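Local atomic coordinates of peptidase S15/CocE/NonD (Thaumarchaeota archaeon SCGC AB-539-E09, PDB entry 4PF1), a protein that probably acts as a serine aminopeptidase with an alpha/beta-hydrolase fold, cleaving residues from the amino-terminal end of peptide substrates. Residues T49-P54 and I100-D105; T67-E72 and G160-Y165; A185-G190 and Q296-G301. One frame throughout, in Å; residues are numbered along the deposited sequence.

Contact 1: residues T49-P54 and I100-D105; sequences TIILIP and IIVYQD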
ATOM      1  N   THR A  49      25.721  -8.632 -31.177  1.00 12.64           N
ATOM      2  CA  THR A  49      25.349  -9.908 -30.573  1.00 12.52           C
ATOM      3  C   THR A  49      25.973 -10.067 -29.180  1.00 16.71           C
ATOM      4  O   THR A  49      27.196 -10.023 -29.034  1.00 16.31           O
ATOM      5  CB  THR A  49      25.740 -11.054 -31.519  1.00 19.57           C
ATOM      6  OG1 THR A  49      25.389 -10.694 -32.858  1.00 19.51           O
ATOM      7  CG2 THR A  49      25.078 -12.363 -31.155  1.00 16.49           C
ATOM      8  N   ILE A  50      25.121 -10.272 -28.165  1.00 13.90           N
ATOM      9  CA  ILE A  50      25.545 -10.432 -26.773  1.00 14.24           C
ATOM     10  C   ILE A  50      25.464 -11.906 -26.400  1.00 18.43           C
ATOM     11  O   ILE A  50      24.371 -12.466 -26.339  1.00 17.91           O
ATOM     12  CB  ILE A  50      24.701  -9.533 -25.810  1.00 17.28           C
ATOM     13  CG1 ILE A  50      24.593  -8.050 -26.307  1.00 17.88           C
ATOM     14  CG2 ILE A  50      25.183  -9.632 -24.351  1.00 17.92           C
ATOM     15  CD1 ILE A  50      25.943  -7.330 -26.716  1.00 24.47           C
ATOM     16  N   ILE A  51      26.626 -12.529 -26.160  1.00 15.16           N
ATOM     17  CA  ILE A  51      26.734 -13.952 -25.837  1.00 15.04           C
ATOM     18  C   ILE A  51      27.098 -14.135 -24.352  1.00 18.49           C
ATOM     19  O   ILE A  51      28.151 -13.667 -23.905  1.00 18.08           O
ATOM     20  CB  ILE A  51      27.763 -14.646 -26.780  1.00 18.66           C
ATOM     21  CG1 ILE A  51      27.448 -14.352 -28.268  1.00 19.18           C
ATOM     22  CG2 ILE A  51      27.827 -16.157 -26.517  1.00 19.84           C
ATOM     23  CD1 ILE A  51      28.680 -14.157 -29.158  1.00 26.25           C
ATOM     24  N   LEU A  52      26.221 -14.811 -23.597  1.00 14.63           N
ATOM     25  CA  LEU A  52      26.433 -15.067 -22.173  1.00 14.63           C
ATOM     26  C   LEU A  52      26.775 -16.540 -21.962  1.00 19.19           C
ATOM     27  O   LEU A  52      25.931 -17.415 -22.168  1.00 18.19           O
ATOM     28  CB  LEU A  52      25.200 -14.654 -21.336  1.00 14.03           C
ATOM     29  CG  LEU A  52      24.619 -13.252 -21.605  1.00 18.25           C
ATOM     30  CD1 LEU A  52      23.303 -13.074 -20.896  1.00 17.92           C
ATOM     31  CD2 LEU A  52      25.595 -12.147 -21.193  1.00 20.68           C
ATOM     32  N   ILE A  53      28.032 -16.813 -21.605  1.00 16.92           N
ATOM     33  CA  ILE A  53      28.503 -18.179 -21.407  1.00 17.44           C
ATOM     34  C   ILE A  53      28.707 -18.444 -19.914  1.00 22.17           C
ATOM     35  O   ILE A  53      29.506 -17.754 -19.281  1.00 22.25           O
ATOM     36  CB  ILE A  53      29.804 -18.471 -22.219  1.00 20.92           C
ATOM     37  CG1 ILE A  53      29.733 -17.886 -23.651  1.00 21.14           C
ATOM     38  CG2 ILE A  53      30.106 -19.980 -22.235  1.00 21.85           C
ATOM     39  CD1 ILE A  53      31.078 -17.529 -24.262  1.00 29.54           C
ATOM     40  N   PRO A  54      28.009 -19.445 -19.329  1.00 18.94           N
ATOM     41  CA  PRO A  54      28.240 -19.758 -17.907  1.00 19.05           C
ATOM     42  C   PRO A  54      29.672 -20.249 -17.696  1.00 23.06           C
ATOM     43  O   PRO A  54      30.190 -20.983 -18.534  1.00 22.61           O
ATOM     44  CB  PRO A  54      27.205 -20.856 -17.606  1.00 20.60           C
ATOM     45  CG  PRO A  54      26.243 -20.825 -18.751  1.00 24.70           C
ATOM     46  CD  PRO A  54      27.023 -20.363 -19.929  1.00 20.40           C
ATOM     47  N   ILE A 100      23.933 -21.526 -23.088  1.00 14.76           N
ATOM     48  CA  ILE A 100      24.538 -20.277 -23.527  1.00 13.87           C
ATOM     49  C   ILE A 100      23.363 -19.386 -23.950  1.00 17.58           C
ATOM     50  O   ILE A 100      22.519 -19.824 -24.736  1.00 16.46           O
ATOM     51  CB  ILE A 100      25.597 -20.495 -24.649  1.00 16.76           C
ATOM     52  CG1 ILE A 100      26.895 -21.099 -24.066  1.00 17.01           C
ATOM     53  CG2 ILE A 100      25.890 -19.186 -25.398  1.00 16.83           C
ATOM     54  CD1 ILE A 100      27.693 -21.980 -25.038  1.00 21.28           C
ATOM     55  N   ILE A 101      23.244 -18.194 -23.349  1.00 14.81           N
ATOM     56  CA  ILE A 101      22.135 -17.287 -23.651  1.00 14.38           C
ATOM     57  C   ILE A 101      22.640 -16.165 -24.559  1.00 18.21           C
ATOM     58  O   ILE A 101      23.592 -15.459 -24.210  1.00 18.07           O
ATOM     59  CB  ILE A 101      21.454 -16.760 -22.360  1.00 16.99           C
ATOM     60  CG1 ILE A 101      20.956 -17.943 -21.486  1.00 17.08           C
ATOM     61  CG2 ILE A 101      20.296 -15.800 -22.703  1.00 17.02           C
ATOM     62  CD1 ILE A 101      21.002 -17.712 -20.028  1.00 22.98           C
ATOM     63  N   VAL A 102      22.023 -16.033 -25.747  1.00 14.28           N
ATOM     64  CA  VAL A 102      22.441 -15.057 -26.751  1.00 13.99           C
ATOM     65  C   VAL A 102      21.295 -14.099 -27.103  1.00 17.10           C
ATOM     66  O   VAL A 102      20.203 -14.542 -27.469  1.00 15.99           O
ATOM     67  CB  VAL A 102      23.001 -15.756 -28.028  1.00 17.99           C
ATOM     68  CG1 VAL A 102      23.390 -14.739 -29.090  1.00 17.87           C
ATOM     69  CG2 VAL A 102      24.186 -16.659 -27.696  1.00 18.04           C
ATOM     70  N   TYR A 103      21.571 -12.786 -27.030  1.00 13.44           N
ATOM     71  CA  TYR A 103      20.639 -11.729 -27.427  1.00 12.69           C
ATOM     72  C   TYR A 103      21.276 -10.895 -28.510  1.00 16.06           C
ATOM     73  O   TYR A 103      22.417 -10.447 -28.356  1.00 15.68           O
ATOM     74  CB  TYR A 103      20.225 -10.858 -26.230  1.00 13.18           C
ATOM     75  CG  TYR A 103      19.024 -11.401 -25.493  1.00 14.05           C
ATOM     76  CD1 TYR A 103      19.127 -12.534 -24.688  1.00 15.63           C
ATOM     77  CD2 TYR A 103      17.774 -10.800 -25.619  1.00 14.29           C
ATOM     78  CE1 TYR A 103      18.016 -13.062 -24.038  1.00 15.62           C
ATOM     79  CE2 TYR A 103      16.660 -11.305 -24.952  1.00 14.66           C
ATOM     80  CZ  TYR A 103      16.785 -12.440 -24.167  1.00 19.42           C
ATOM     81  OH  TYR A 103      15.692 -12.961 -23.528  1.00 16.39           O
ATOM     82  N   GLN A 104      20.569 -10.716 -29.627  1.00 12.23           N
ATOM     83  CA  GLN A 104      21.112  -9.966 -30.749  1.00 12.05           C
ATOM     84  C   GLN A 104      20.202  -8.817 -31.132  1.00 16.58           C
ATOM     85  O   GLN A 104      18.987  -9.003 -31.234  1.00 16.11           O
ATOM     86  CB  GLN A 104      21.332 -10.900 -31.959  1.00 13.23           C
ATOM     87  CG  GLN A 104      21.920 -10.202 -33.190  1.00 19.78           C
ATOM     88  CD  GLN A 104      21.981 -11.111 -34.383  1.00 31.07           C
ATOM     89  OE1 GLN A 104      20.956 -11.474 -34.974  1.00 25.29           O
ATOM     90  NE2 GLN A 104      23.188 -11.459 -34.793  1.00 18.76           N
ATOM     91  N   ASP A 105      20.793  -7.631 -31.385  1.00 13.54           N
ATOM     92  CA  ASP A 105      20.036  -6.493 -31.893  1.00 13.43           C
ATOM     93  C   ASP A 105      19.676  -6.785 -33.341  1.00 18.12           C
ATOM     94  O   ASP A 105      20.564  -7.131 -34.130  1.00 18.13           O
ATOM     95  CB  ASP A 105      20.850  -5.183 -31.797  1.00 15.09           C
ATOM     96  CG  ASP A 105      21.041  -4.611 -30.400  1.00 21.63           C
ATOM     97  OD1 ASP A 105      20.074  -4.643 -29.605  1.00 21.01           O
ATOM     98  OD2 ASP A 105      22.124  -4.044 -30.137  1.00 23.03           O
TER
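Q104 points its CG directly away from the backbone N (chi1 -179°) and runs on extended, standing up from its strand, while T49 at chi1 -43° sets OG1 beside its own N and CG2 on the other flank. Q104 NE2 thus donates to T49 OG1 at 3.0 Å, in the plane of the amide. A long amide suits this buried place because it serves several partners: NE2 also reaches T140, OE1 accepts from R66, and T49 OG1 is bonded to L47 O as well. The threonine's methyl looks the other way, T49 CG2 resting 3.6 Å from V102 CG1. Farther along the same face, I51 and V102 lie alongside each other, and I51 CG2 meets I100 CG2 at 3.8 Å; the branched I51, V102 and I100 bring methyl groups together here. Beneath them the antiparallel backbones are joined by four bonds, in the hydrogen-bonded pairs I50–Y103 and L52–I101, the shortest being I50 N to Y103 O at 2.7 Å. I50, L52, I101 and Y103 occupy the opposite face, where I50 and Y103 touch helix 71-74 and Y103 OH bonds N91. Strand 32-40 flanks 46-54 on its other side, and 60-67 runs parallel to 100-105, placing this pair near one margin of the mixed alpha/beta-hydrolase sheet.

Contact 2: residues T67-E72 and G160-Y165; sequences TPYHAE and GSYEGY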
ATOM      1  N   THR A  67      16.084  -9.257 -30.859  1.00 15.71           N
ATOM      2  CA  THR A  67      15.248  -8.183 -30.324  1.00 15.30           C
ATOM      3  C   THR A  67      15.468  -6.780 -30.935  1.00 18.92           C
ATOM      4  O   THR A  67      16.610  -6.360 -31.124  1.00 18.39           O
ATOM      5  CB  THR A  67      15.489  -8.096 -28.778  1.00 22.85           C
ATOM      6  OG1 THR A  67      14.654  -7.094 -28.198  1.00 21.37           O
ATOM      7  CG2 THR A  67      16.960  -7.829 -28.404  1.00 21.16           C
ATOM      8  N   PRO A  68      14.380  -5.975 -31.072  1.00 15.91           N
ATOM      9  CA  PRO A  68      14.557  -4.561 -31.432  1.00 15.77           C
ATOM     10  C   PRO A  68      14.539  -3.679 -30.159  1.00 17.92           C
ATOM     11  O   PRO A  68      14.331  -2.468 -30.258  1.00 17.31           O
ATOM     12  CB  PRO A  68      13.330  -4.294 -32.298  1.00 17.57           C
ATOM     13  CG  PRO A  68      12.242  -5.163 -31.647  1.00 21.59           C
ATOM     14  CD  PRO A  68      12.943  -6.292 -30.892  1.00 16.99           C
ATOM     15  N   TYR A  69      14.704  -4.301 -28.954  1.00 13.64           N
ATOM     16  CA  TYR A  69      14.578  -3.604 -27.667  1.00 12.76           C
ATOM     17  C   TYR A  69      15.870  -3.569 -26.834  1.00 18.19           C
ATOM     18  O   TYR A  69      15.803  -3.667 -25.604  1.00 18.13           O
ATOM     19  CB  TYR A  69      13.431  -4.213 -26.826  1.00 12.82           C
ATOM     20  CG  TYR A  69      12.109  -4.305 -27.560  1.00 13.37           C
ATOM     21  CD1 TYR A  69      11.493  -3.167 -28.076  1.00 15.15           C
ATOM     22  CD2 TYR A  69      11.456  -5.525 -27.710  1.00 13.57           C
ATOM     23  CE1 TYR A  69      10.283  -3.247 -28.761  1.00 15.67           C
ATOM     24  CE2 TYR A  69      10.247  -5.617 -28.398  1.00 13.85           C
ATOM     25  CZ  TYR A  69       9.661  -4.474 -28.916  1.00 19.23           C
ATOM     26  OH  TYR A  69       8.467  -4.555 -29.590  1.00 15.85           O
ATOM     27  N   HIS A  70      17.030  -3.348 -27.491  1.00 15.72           N
ATOM     28  CA  HIS A  70      18.342  -3.158 -26.843  1.00 15.90           C
ATOM     29  C   HIS A  70      18.854  -4.445 -26.166  1.00 18.29           C
ATOM     30  O   HIS A  70      18.667  -4.630 -24.960  1.00 17.39           O
ATOM     31  CB  HIS A  70      18.272  -1.991 -25.821  1.00 16.71           C
ATOM     32  CG  HIS A  70      19.556  -1.257 -25.597  1.00 20.40           C
ATOM     33  ND1 HIS A  70      20.738  -1.650 -26.204  1.00 22.52           N
ATOM     34  CD2 HIS A  70      19.791  -0.150 -24.858  1.00 22.06           C
ATOM     35  CE1 HIS A  70      21.652  -0.784 -25.798  1.00 22.14           C
ATOM     36  NE2 HIS A  70      21.128   0.138 -24.991  1.00 22.24           N
ATOM     37  N   ALA A  71      19.551  -5.302 -26.943  1.00 14.54           N
ATOM     38  CA  ALA A  71      20.132  -6.568 -26.474  1.00 14.46           C
ATOM     39  C   ALA A  71      21.027  -6.370 -25.242  1.00 19.01           C
ATOM     40  O   ALA A  71      21.023  -7.217 -24.351  1.00 17.87           O
ATOM     41  CB  ALA A  71      20.929  -7.224 -27.592  1.00 15.38           C
ATOM     42  N   GLU A  72      21.775  -5.238 -25.188  1.00 16.69           N
ATOM     43  CA  GLU A  72      22.666  -4.905 -24.075  1.00 17.31           C
ATOM     44  C   GLU A  72      21.874  -4.573 -22.793  1.00 21.12           C
ATOM     45  O   GLU A  72      22.395  -4.768 -21.695  1.00 20.17           O
ATOM     46  CB  GLU A  72      23.614  -3.752 -24.455  1.00 19.13           C
ATOM     47  CG  GLU A  72      24.944  -4.243 -25.006  1.00 27.80           C
ATOM     48  CD  GLU A  72      25.790  -3.227 -25.752  1.00 48.94           C
ATOM     49  OE1 GLU A  72      26.271  -2.263 -25.114  1.00 43.24           O
ATOM     50  OE2 GLU A  72      26.037  -3.441 -26.960  1.00 45.22           O
ATOM     51  N   GLY A 160       9.123 -13.515 -26.922  1.00 12.99           N
ATOM     52  CA  GLY A 160       7.738 -13.065 -26.964  1.00 13.04           C
ATOM     53  C   GLY A 160       7.526 -11.788 -27.751  1.00 17.98           C
ATOM     54  O   GLY A 160       8.445 -10.973 -27.873  1.00 17.33           O
ATOM     55  N   SER A 161       6.289 -11.597 -28.274  1.00 15.54           N
ATOM     56  CA  SER A 161       5.866 -10.414 -29.044  1.00 15.71           C
ATOM     57  C   SER A 161       6.717 -10.257 -30.328  1.00 19.06           C
ATOM     58  O   SER A 161       6.691 -11.157 -31.174  1.00 18.93           O
ATOM     59  CB  SER A 161       5.927  -9.162 -28.172  1.00 19.43           C
ATOM     60  OG  SER A 161       5.098  -8.132 -28.677  1.00 30.59           O
ATOM     61  N   TYR A 162       7.483  -9.139 -30.464  1.00 14.88           N
ATOM     62  CA  TYR A 162       8.388  -8.911 -31.601  1.00 14.58           C
ATOM     63  C   TYR A 162       9.484  -9.983 -31.605  1.00 18.42           C
ATOM     64  O   TYR A 162       9.859 -10.477 -32.668  1.00 18.95           O
ATOM     65  CB  TYR A 162       9.009  -7.505 -31.524  1.00 15.25           C
ATOM     66  CG  TYR A 162       9.481  -6.936 -32.849  1.00 16.26           C
ATOM     67  CD1 TYR A 162      10.589  -7.471 -33.507  1.00 18.36           C
ATOM     68  CD2 TYR A 162       8.905  -5.785 -33.380  1.00 16.34           C
ATOM     69  CE1 TYR A 162      11.064  -6.915 -34.696  1.00 18.31           C
ATOM     70  CE2 TYR A 162       9.370  -5.223 -34.568  1.00 17.13           C
ATOM     71  CZ  TYR A 162      10.459  -5.783 -35.215  1.00 23.16           C
ATOM     72  OH  TYR A 162      10.929  -5.222 -36.380  1.00 22.37           O
ATOM     73  N   GLU A 163       9.961 -10.373 -30.404  1.00 14.16           N
ATOM     74  CA  GLU A 163      10.961 -11.433 -30.242  1.00 13.81           C
ATOM     75  C   GLU A 163      10.350 -12.797 -30.600  1.00 17.20           C
ATOM     76  O   GLU A 163      11.076 -13.721 -30.948  1.00 17.02           O
ATOM     77  CB  GLU A 163      11.527 -11.443 -28.814  1.00 14.69           C
ATOM     78  CG  GLU A 163      12.295 -10.174 -28.468  1.00 20.92           C
ATOM     79  CD  GLU A 163      12.717 -10.022 -27.019  1.00 32.00           C
ATOM     80  OE1 GLU A 163      12.448 -10.938 -26.211  1.00 20.56           O
ATOM     81  OE2 GLU A 163      13.320  -8.977 -26.692  1.00 26.92           O
ATOM     82  N   GLY A 164       9.021 -12.889 -30.529  1.00 14.00           N
ATOM     83  CA  GLY A 164       8.269 -14.067 -30.938  1.00 13.95           C
ATOM     84  C   GLY A 164       8.155 -14.121 -32.446  1.00 17.63           C
ATOM     85  O   GLY A 164       8.229 -15.197 -33.040  1.00 17.41           O
ATOM     86  N   TYR A 165       7.998 -12.937 -33.076  1.00 14.42           N
ATOM     87  CA  TYR A 165       7.953 -12.774 -34.532  1.00 14.69           C
ATOM     88  C   TYR A 165       9.306 -13.175 -35.130  1.00 17.49           C
ATOM     89  O   TYR A 165       9.337 -13.896 -36.125  1.00 17.18           O
ATOM     90  CB  TYR A 165       7.583 -11.315 -34.903  1.00 16.19           C
ATOM     91  CG  TYR A 165       7.848 -10.939 -36.346  1.00 19.53           C
ATOM     92  CD1 TYR A 165       6.905 -11.188 -37.337  1.00 22.25           C
ATOM     93  CD2 TYR A 165       9.025 -10.288 -36.714  1.00 20.36           C
ATOM     94  CE1 TYR A 165       7.141 -10.838 -38.666  1.00 23.76           C
ATOM     95  CE2 TYR A 165       9.278  -9.950 -38.044  1.00 21.73           C
ATOM     96  CZ  TYR A 165       8.327 -10.214 -39.014  1.00 30.27           C
ATOM     97  OH  TYR A 165       8.547  -9.857 -40.321  1.00 33.18           O
TER
HETATM   98  O   HOH W   1       7.101  -6.401 -28.731  1.00 22.99           O
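T67 OG1 donates to E163 OE2 over 2.8 Å, using the carboxylate's anti lone pair, the one turned away from OE1. E163, with CG beside its backbone N (chi1 -64°) and an extended chain, brings its carboxylate to T67. A threonine fits here because its hydroxyl works twice: it also accepts from Y69 N at 2.9 Å, closing an ST turn just after strand 60-67. Next to this bond P68 lays CG over one face of the Y162 ring, 3.5 Å from the centroid and 16° off the normal, a CH-pi contact that a proline's rigid ring and its CH groups suit well. The same CG sits over the centre of the Y69 ring, so the proline is wedged between two tyrosines. Y69 OH approaches Y162 CB to 3.6 Å and, through water 1, is linked to S161 OG, which lies 2.6 Å from that water. In the next shell, R74 forms a salt bridge with E163 OE2, N119 and Y116 hold Y162 OH, and Y210 bonds Y69 OH. S161, probably the nucleophile of a Ser-His-Asp triad, sits at what fits a nucleophile elbow between strand 154-160 and helix 162-169. Helix 204-215 packs against Y69 and Y162, while helix 71-74 leads off toward strand 46-54.

Contact 3: residues A185-G190 and Q296-G301; sequences ASMVDG and QEDIYG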
ATOM      1  N   ALA A 185       3.462 -15.285 -27.313  1.00 14.54           N
ATOM      2  CA  ALA A 185       2.586 -14.159 -27.691  1.00 14.82           C
ATOM      3  C   ALA A 185       3.096 -13.386 -28.937  1.00 19.06           C
ATOM      4  O   ALA A 185       3.243 -12.164 -28.892  1.00 17.94           O
ATOM      5  CB  ALA A 185       2.474 -13.207 -26.510  1.00 15.16           C
ATOM      6  N   SER A 186       3.375 -14.114 -30.031  1.00 16.17           N
ATOM      7  CA  SER A 186       3.983 -13.576 -31.248  1.00 16.34           C
ATOM      8  C   SER A 186       3.110 -12.590 -32.014  1.00 19.51           C
ATOM      9  O   SER A 186       1.878 -12.690 -32.001  1.00 18.73           O
ATOM     10  CB  SER A 186       4.372 -14.713 -32.186  1.00 20.53           C
ATOM     11  OG  SER A 186       5.324 -15.569 -31.578  1.00 30.79           O
ATOM     12  N   MET A 187       3.772 -11.656 -32.727  1.00 15.70           N
ATOM     13  CA  MET A 187       3.129 -10.725 -33.645  1.00 15.12           C
ATOM     14  C   MET A 187       2.871 -11.506 -34.931  1.00 19.28           C
ATOM     15  O   MET A 187       3.828 -11.950 -35.574  1.00 19.75           O
ATOM     16  CB  MET A 187       4.029  -9.494 -33.899  1.00 17.19           C
ATOM     17  CG  MET A 187       4.290  -8.650 -32.656  1.00 19.84           C
ATOM     18  SD  MET A 187       5.473  -7.296 -32.930  1.00 23.09           S
ATOM     19  CE  MET A 187       4.528  -6.252 -33.975  1.00 20.03           C
ATOM     20  N   VAL A 188       1.599 -11.791 -35.242  1.00 15.14           N
ATOM     21  CA  VAL A 188       1.253 -12.630 -36.399  1.00 15.01           C
ATOM     22  C   VAL A 188       0.495 -11.816 -37.449  1.00 18.76           C
ATOM     23  O   VAL A 188       0.897 -11.801 -38.614  1.00 18.71           O
ATOM     24  CB  VAL A 188       0.477 -13.898 -35.949  1.00 18.46           C
ATOM     25  CG1 VAL A 188      -0.148 -14.640 -37.128  1.00 18.61           C
ATOM     26  CG2 VAL A 188       1.384 -14.826 -35.149  1.00 18.21           C
ATOM     27  N   ASP A 189      -0.600 -11.159 -37.051  1.00 14.77           N
ATOM     28  CA  ASP A 189      -1.355 -10.324 -37.969  1.00 14.75           C
ATOM     29  C   ASP A 189      -1.720  -9.019 -37.279  1.00 18.84           C
ATOM     30  O   ASP A 189      -2.668  -8.969 -36.487  1.00 18.21           O
ATOM     31  CB  ASP A 189      -2.601 -11.052 -38.510  1.00 16.25           C
ATOM     32  CG  ASP A 189      -3.119 -10.494 -39.827  1.00 21.90           C
ATOM     33  OD1 ASP A 189      -3.138  -9.250 -39.981  1.00 22.42           O
ATOM     34  OD2 ASP A 189      -3.572 -11.293 -40.670  1.00 22.88           O
ATOM     35  N   GLY A 190      -0.951  -7.977 -37.594  1.00 15.41           N
ATOM     36  CA  GLY A 190      -1.102  -6.643 -37.025  1.00 15.07           C
ATOM     37  C   GLY A 190      -2.382  -5.924 -37.404  1.00 18.99           C
ATOM     38  O   GLY A 190      -2.731  -4.924 -36.778  1.00 18.84           O
ATOM     39  N   GLN A 296      -3.204  -8.567 -23.789  1.00 11.71           N
ATOM     40  CA  GLN A 296      -3.706  -7.245 -24.180  1.00 10.77           C
ATOM     41  C   GLN A 296      -2.987  -6.667 -25.427  1.00 15.98           C
ATOM     42  O   GLN A 296      -3.290  -5.539 -25.838  1.00 15.90           O
ATOM     43  CB  GLN A 296      -3.610  -6.268 -22.983  1.00 11.59           C
ATOM     44  CG  GLN A 296      -2.190  -5.732 -22.674  1.00 18.41           C
ATOM     45  CD  GLN A 296      -1.267  -6.677 -21.922  1.00 28.49           C
ATOM     46  OE1 GLN A 296      -1.569  -7.852 -21.689  1.00 24.26           O
ATOM     47  NE2 GLN A 296      -0.089  -6.180 -21.555  1.00 13.15           N
ATOM     48  N   GLU A 297      -2.063  -7.436 -26.042  1.00 12.92           N
ATOM     49  CA  GLU A 297      -1.325  -6.941 -27.202  1.00 12.37           C
ATOM     50  C   GLU A 297      -1.411  -7.873 -28.414  1.00 14.92           C
ATOM     51  O   GLU A 297      -1.623  -7.384 -29.526  1.00 13.55           O
ATOM     52  CB  GLU A 297       0.140  -6.669 -26.836  1.00 13.72           C
ATOM     53  CG  GLU A 297       0.311  -5.444 -25.946  1.00 22.88           C
ATOM     54  CD  GLU A 297       1.722  -4.928 -25.737  1.00 30.89           C
ATOM     55  OE1 GLU A 297       1.894  -4.015 -24.897  1.00 27.01           O
ATOM     56  OE2 GLU A 297       2.650  -5.410 -26.425  1.00 19.55           O
ATOM     57  N   ASP A 298      -1.234  -9.194 -28.219  1.00 10.98           N
ATOM     58  CA  ASP A 298      -1.259 -10.168 -29.324  1.00 11.08           C
ATOM     59  C   ASP A 298      -2.134 -11.382 -28.972  1.00 15.47           C
ATOM     60  O   ASP A 298      -1.628 -12.501 -28.841  1.00 15.01           O
ATOM     61  CB  ASP A 298       0.176 -10.609 -29.687  1.00 12.81           C
ATOM     62  CG  ASP A 298       1.057  -9.471 -30.158  1.00 18.87           C
ATOM     63  OD1 ASP A 298       0.962  -9.105 -31.339  1.00 18.82           O
ATOM     64  OD2 ASP A 298       1.837  -8.954 -29.343  1.00 22.80           O
ATOM     65  N   ILE A 299      -3.456 -11.152 -28.833  1.00 12.66           N
ATOM     66  CA  ILE A 299      -4.440 -12.179 -28.452  1.00 12.53           C
ATOM     67  C   ILE A 299      -4.902 -13.048 -29.658  1.00 16.30           C
ATOM     68  O   ILE A 299      -5.536 -14.089 -29.456  1.00 16.38           O
ATOM     69  CB  ILE A 299      -5.651 -11.497 -27.738  1.00 15.28           C
ATOM     70  CG1 ILE A 299      -6.348 -12.457 -26.751  1.00 15.60           C
ATOM     71  CG2 ILE A 299      -6.633 -10.842 -28.731  1.00 15.31           C
ATOM     72  CD1 ILE A 299      -6.931 -11.790 -25.537  1.00 21.13           C
ATOM     73  N   TYR A 300      -4.586 -12.618 -30.891  1.00 12.66           N
ATOM     74  CA  TYR A 300      -5.011 -13.283 -32.131  1.00 12.56           C
ATOM     75  C   TYR A 300      -3.979 -14.305 -32.640  1.00 16.68           C
ATOM     76  O   TYR A 300      -4.354 -15.394 -33.091  1.00 17.03           O
ATOM     77  CB  TYR A 300      -5.267 -12.205 -33.213  1.00 13.35           C
ATOM     78  CG  TYR A 300      -5.540 -12.729 -34.606  1.00 14.94           C
ATOM     79  CD1 TYR A 300      -6.841 -12.953 -35.045  1.00 17.08           C
ATOM     80  CD2 TYR A 300      -4.506 -12.902 -35.521  1.00 15.62           C
ATOM     81  CE1 TYR A 300      -7.101 -13.417 -36.332  1.00 18.29           C
ATOM     82  CE2 TYR A 300      -4.750 -13.384 -36.805  1.00 17.05           C
ATOM     83  CZ  TYR A 300      -6.052 -13.632 -37.210  1.00 23.76           C
ATOM     84  OH  TYR A 300      -6.303 -14.065 -38.486  1.00 23.99           O
ATOM     85  N   GLY A 301      -2.711 -13.912 -32.605  1.00 12.28           N
ATOM     86  CA  GLY A 301      -1.584 -14.657 -33.152  1.00 12.67           C
ATOM     87  C   GLY A 301      -1.416 -16.133 -32.843  1.00 17.29           C
ATOM     88  O   GLY A 301      -1.414 -16.958 -33.762  1.00 17.17           O
TER
HETATM   89  O   HOH W   2       0.175 -14.083 -30.160  1.00 17.00           O
HETATM   90  O   HOH W   3      -4.230 -13.828 -40.206  1.00 10.93           O
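The Y300 ring meets D189 obliquely, D189 CB coming to 3.6 Å from Y300 CE2, while water 3 lies in the ring plane at the hydroxyl edge. That water accepts from Y300 OH and donates to D189 OD2, so a tyrosine long enough to reach past the aspartate's CB is tied to its carboxylate indirectly. Both polar ends have further partners: Y265 bonds D189 OD2, and K304 bonds Y300 OH. D189 CG stands anti to its backbone N (chi1 -158°), which brings OD2 to the water.

The second flat group, the D298 carboxylate, faces the backbone of A185 to M187. D298 CB is 3.5 Å from A185 O, and D298 OD1 is 3.6 Å from M187 CG, whose chain crosses the carboxylate obliquely. Behind it, water 2 donates to both S186 O (2.9 Å) and D298 O (2.7 Å), satisfying two buried carbonyls at once and bridging the loops through their main chains.

Between these two groups the V188 side chain packs on the main chain of G301, V188 CB lying 3.6 Å from G301 CA. Glycine suits this place, having no side chain between its CA and the valine. D194 fixes both sides of the junction, its carboxylate accepting from V188 N, D189 N and G301 N.

The two segments are loops at the C-terminal ends of neighbouring parallel strands, 178-184 and 287-292, the end of an alpha/beta-hydrolase sheet where the active site forms. D295, whose OD1 accepts from D298 N and E297 N, is probably the acid of the Ser-His-Asp triad with S161 and H328, and D298 touches H328. Joining these loops probably helps shape the surroundings of the presumed catalytic centre.

Overall arrangement
The three contacts run across the mixed sheet of the hydrolase domain, from its margin at contact 1 toward the probable catalytic centre. Contacts 1 and 2 have centres 13 Å apart and touch directly: D105 OD1 lies 2.8 Å from A71 N, and Q104 O 2.9 Å from T67 N. Contacts 2 and 3, with centres 14 Å apart, meet at the presumed active site, where S161 OG comes within 3.4 Å of D298 OD2 and M187 SD packs on Y162 CA at 3.6 Å. A glycerol, probably from the crystallisation liquor, bonds S161 OG and may mark a pocket here. Contacts 1 and 3 stay about 13 Å apart at their nearest atoms, with contact 2 linking them.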